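Long-range contact in probable M18 family aminopeptidase 1 (Thermotoga maritima, PDB 2GLF), which probably works as a zinc-dependent aminopeptidase of the M18 family, and carries manganese ions at its metal centre in this crystal: residues Lys5-His10 with Lys433-Glu438. Sequence-based numbering, arbitrary orientation.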
ATOM      1  N   LYS A   5      37.293  26.284  23.299  1.00 24.78           N
ATOM      2  CA  LYS A   5      38.722  26.262  23.004  1.00 23.35           C
ATOM      3  C   LYS A   5      39.143  24.910  22.454  1.00 22.04           C
ATOM      4  O   LYS A   5      38.506  23.893  22.736  1.00 22.05           O
ATOM      5  CB  LYS A   5      39.545  26.530  24.267  1.00 32.56           C
ATOM      6  CG  LYS A   5      39.297  27.854  24.939  1.00 34.63           C
ATOM      7  CD  LYS A   5      40.259  28.035  26.100  1.00 40.20           C
ATOM      8  CE  LYS A   5      39.976  29.319  26.853  1.00 43.48           C
ATOM      9  NZ  LYS A   5      39.990  30.493  25.939  1.00 47.70           N
ATOM     10  N   ASN A   6      40.228  24.899  21.683  1.00 11.89           N
ATOM     11  CA  ASN A   6      40.736  23.655  21.131  1.00 11.14           C
ATOM     12  C   ASN A   6      41.920  23.189  21.963  1.00 11.14           C
ATOM     13  O   ASN A   6      42.930  23.887  22.082  1.00 11.14           O
ATOM     14  CB  ASN A   6      41.159  23.828  19.670  1.00 22.19           C
ATOM     15  CG  ASN A   6      41.500  22.502  19.002  1.00 20.92           C
ATOM     16  OD1 ASN A   6      42.532  21.892  19.292  1.00 19.76           O
ATOM     17  ND2 ASN A   6      40.622  22.041  18.113  1.00 17.45           N
ATOM     18  N   VAL A   7      41.790  22.000  22.538  1.00 18.27           N
ATOM     19  CA  VAL A   7      42.848  21.449  23.363  1.00 17.14           C
ATOM     20  C   VAL A   7      44.236  21.528  22.723  1.00 17.25           C
ATOM     21  O   VAL A   7      45.206  21.853  23.403  1.00 17.06           O
ATOM     22  CB  VAL A   7      42.530  19.995  23.745  1.00 11.45           C
ATOM     23  CG1 VAL A   7      43.691  19.384  24.507  1.00 11.45           C
ATOM     24  CG2 VAL A   7      41.270  19.964  24.597  1.00 11.45           C
ATOM     25  N   TRP A   8      44.337  21.250  21.424  1.00 28.04           N
ATOM     26  CA  TRP A   8      45.636  21.297  20.746  1.00 27.98           C
ATOM     27  C   TRP A   8      46.340  22.647  20.880  1.00 28.27           C
ATOM     28  O   TRP A   8      47.564  22.722  20.774  1.00 28.21           O
ATOM     29  CB  TRP A   8      45.501  20.945  19.256  1.00 16.70           C
ATOM     30  CG  TRP A   8      45.087  19.521  19.009  1.00 16.90           C
ATOM     31  CD1 TRP A   8      43.839  19.078  18.683  1.00 14.42           C
ATOM     32  CD2 TRP A   8      45.909  18.350  19.130  1.00 15.96           C
ATOM     33  NE1 TRP A   8      43.828  17.707  18.596  1.00 14.04           N
ATOM     34  CE2 TRP A   8      45.085  17.232  18.864  1.00 14.75           C
ATOM     35  CE3 TRP A   8      47.258  18.138  19.438  1.00 13.49           C
ATOM     36  CZ2 TRP A   8      45.567  15.917  18.897  1.00 14.71           C
ATOM     37  CZ3 TRP A   8      47.737  16.834  19.471  1.00 15.18           C
ATOM     38  CH2 TRP A   8      46.890  15.738  19.202  1.00 15.05           C
ATOM     39  N   HIS A   9      45.570  23.705  21.117  1.00 17.29           N
ATOM     40  CA  HIS A   9      46.143  25.038  21.267  1.00 18.10           C
ATOM     41  C   HIS A   9      46.400  25.421  22.724  1.00 18.25           C
ATOM     42  O   HIS A   9      46.765  26.560  23.012  1.00 18.83           O
ATOM     43  CB  HIS A   9      45.218  26.079  20.641  1.00 25.10           C
ATOM     44  CG  HIS A   9      45.135  25.998  19.150  1.00 25.04           C
ATOM     45  ND1 HIS A   9      44.236  26.742  18.417  1.00 25.59           N
ATOM     46  CD2 HIS A   9      45.848  25.276  18.254  1.00 25.47           C
ATOM     47  CE1 HIS A   9      44.399  26.482  17.131  1.00 26.60           C
ATOM     48  NE2 HIS A   9      45.372  25.596  17.007  1.00 26.49           N
ATOM     49  N   HIS A  10      46.214  24.478  23.645  1.00 24.59           N
ATOM     50  CA  HIS A  10      46.422  24.764  25.057  1.00 24.63           C
ATOM     51  C   HIS A  10      47.079  23.637  25.852  1.00 24.82           C
ATOM     52  O   HIS A  10      47.216  23.759  27.069  1.00 25.18           O
ATOM     53  CB  HIS A  10      45.089  25.091  25.736  1.00 25.19           C
ATOM     54  CG  HIS A  10      44.356  26.241  25.126  1.00 28.27           C
ATOM     55  ND1 HIS A  10      44.893  27.506  25.039  1.00 31.65           N
ATOM     56  CD2 HIS A  10      43.113  26.322  24.595  1.00 31.73           C
ATOM     57  CE1 HIS A  10      44.012  28.319  24.482  1.00 32.75           C
ATOM     58  NE2 HIS A  10      42.923  27.625  24.203  1.00 32.06           N
ATOM     59  N   LYS A 433      43.161  12.471  20.401  1.00 14.45           N
ATOM     60  CA  LYS A 433      44.280  12.335  21.336  1.00 13.77           C
ATOM     61  C   LYS A 433      44.218  13.477  22.343  1.00 13.58           C
ATOM     62  O   LYS A 433      44.503  13.291  23.524  1.00 13.98           O
ATOM     63  CB  LYS A 433      45.626  12.398  20.607  1.00 14.38           C
ATOM     64  CG  LYS A 433      45.983  11.156  19.838  1.00 15.28           C
ATOM     65  CD  LYS A 433      47.291  11.342  19.108  1.00 14.50           C
ATOM     66  CE  LYS A 433      47.655  10.094  18.329  1.00 13.78           C
ATOM     67  NZ  LYS A 433      48.953  10.262  17.621  1.00  8.90           N
ATOM     68  N   ALA A 434      43.851  14.662  21.862  1.00 18.96           N
ATOM     69  CA  ALA A 434      43.742  15.834  22.725  1.00 18.96           C
ATOM     70  C   ALA A 434      42.659  15.636  23.790  1.00 18.96           C
ATOM     71  O   ALA A 434      42.853  15.996  24.951  1.00 18.96           O
ATOM     72  CB  ALA A 434      43.442  17.082  21.888  1.00 13.80           C
ATOM     73  N   ASP A 435      41.523  15.062  23.401  1.00 12.49           N
ATOM     74  CA  ASP A 435      40.450  14.843  24.362  1.00 13.48           C
ATOM     75  C   ASP A 435      40.842  13.758  25.356  1.00 13.49           C
ATOM     76  O   ASP A 435      40.580  13.872  26.559  1.00 13.81           O
ATOM     77  CB  ASP A 435      39.142  14.466  23.654  1.00 29.70           C
ATOM     78  CG  ASP A 435      38.551  15.625  22.851  1.00 33.03           C
ATOM     79  OD1 ASP A 435      38.732  16.795  23.246  1.00 34.09           O
ATOM     80  OD2 ASP A 435      37.884  15.362  21.831  1.00 36.46           O
ATOM     81  N   LEU A 436      41.477  12.706  24.854  1.00 18.36           N
ATOM     82  CA  LEU A 436      41.917  11.608  25.703  1.00 17.82           C
ATOM     83  C   LEU A 436      42.679  12.195  26.897  1.00 19.08           C
ATOM     84  O   LEU A 436      42.374  11.904  28.059  1.00 19.05           O
ATOM     85  CB  LEU A 436      42.827  10.682  24.896  1.00  8.65           C
ATOM     86  CG  LEU A 436      43.294   9.317  25.414  1.00  8.65           C
ATOM     87  CD1 LEU A 436      44.809   9.300  25.437  1.00  8.65           C
ATOM     88  CD2 LEU A 436      42.722   9.013  26.788  1.00  8.65           C
ATOM     89  N   PHE A 437      43.656  13.044  26.590  1.00 18.08           N
ATOM     90  CA  PHE A 437      44.493  13.691  27.592  1.00 18.14           C
ATOM     91  C   PHE A 437      43.701  14.623  28.491  1.00 18.22           C
ATOM     92  O   PHE A 437      43.790  14.547  29.716  1.00 17.55           O
ATOM     93  CB  PHE A 437      45.592  14.493  26.900  1.00 17.91           C
ATOM     94  CG  PHE A 437      46.628  15.059  27.840  1.00 18.66           C
ATOM     95  CD1 PHE A 437      47.529  14.218  28.495  1.00 20.13           C
ATOM     96  CD2 PHE A 437      46.712  16.432  28.059  1.00 20.42           C
ATOM     97  CE1 PHE A 437      48.497  14.734  29.350  1.00 18.97           C
ATOM     98  CE2 PHE A 437      47.674  16.957  28.913  1.00 20.44           C
ATOM     99  CZ  PHE A 437      48.571  16.103  29.561  1.00 18.78           C
ATOM    100  N   GLU A 438      42.927  15.508  27.882  1.00 10.58           N
ATOM    101  CA  GLU A 438      42.167  16.462  28.664  1.00 10.91           C
ATOM    102  C   GLU A 438      41.184  15.801  29.619  1.00 11.03           C
ATOM    103  O   GLU A 438      40.850  16.365  30.664  1.00 10.44           O
ATOM    104  CB  GLU A 438      41.434  17.434  27.749  1.00 22.49           C
ATOM    105  CG  GLU A 438      40.972  18.684  28.479  1.00 24.93           C
ATOM    106  CD  GLU A 438      42.127  19.483  29.055  1.00 26.76           C
ATOM    107  OE1 GLU A 438      41.872  20.481  29.757  1.00 30.73           O
ATOM    108  OE2 GLU A 438      43.290  19.120  28.800  1.00 28.54           O
TER
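Trp8 lays one face of its indole over the methyl of Ala434, at the start of the C-terminal helix 433-449, and Val7 closes on the same methyl from beside it. In Trp8, the side chain leaves CB with CG anti to the carbonyl carbon (chi1 -66°). CG, CD1 and CD2 lie a little farther from Ala434 CB than NE1 and CE2, which come closest at 3.4 Å each. Ala434 CB sits 3.5 Å from the centroid of the five-membered ring of Trp8 and 20° off its normal, a CH-pi contact over the face. Further out, CZ2 lies near the backbone N of Ala434, and CH2 ends 3.8 Å from Lys433 CB, where the two side chains cross obliquely. From there the extended lysine leads away, to salt bridges with Glu17 and Glu235.

Val7 divides its branches. CG1, anti to the backbone N (chi1 175°), packs 3.5 Å from Ala434 CB, while CG2 touches the aliphatic part of Glu438, 4.0 Å from its CB. The carboxylate of Glu438 goes on to accept from the backbone N of Ile386, and that of Asp435, beside Val7, takes up Gly348 N and Gly350 N.

An Asx turn shapes the N-terminal segment: Asn6 OD1 accepts from Trp8 N at 2.9 Å. Ile16 of helix 13-29 also packs on Trp8, as does Ile191 of a second subunit, so the indole lies close to a subunit interface.

Away from the metal site, this buried packing joins the N-terminal loop to the last helix of the chain. No hydrogen bond crosses between the segments; what holds them together is van der Waals packing and the CH-pi contact, while the charged ends of Lys433, Asp435 and Glu438 are bound by other parts of the fold.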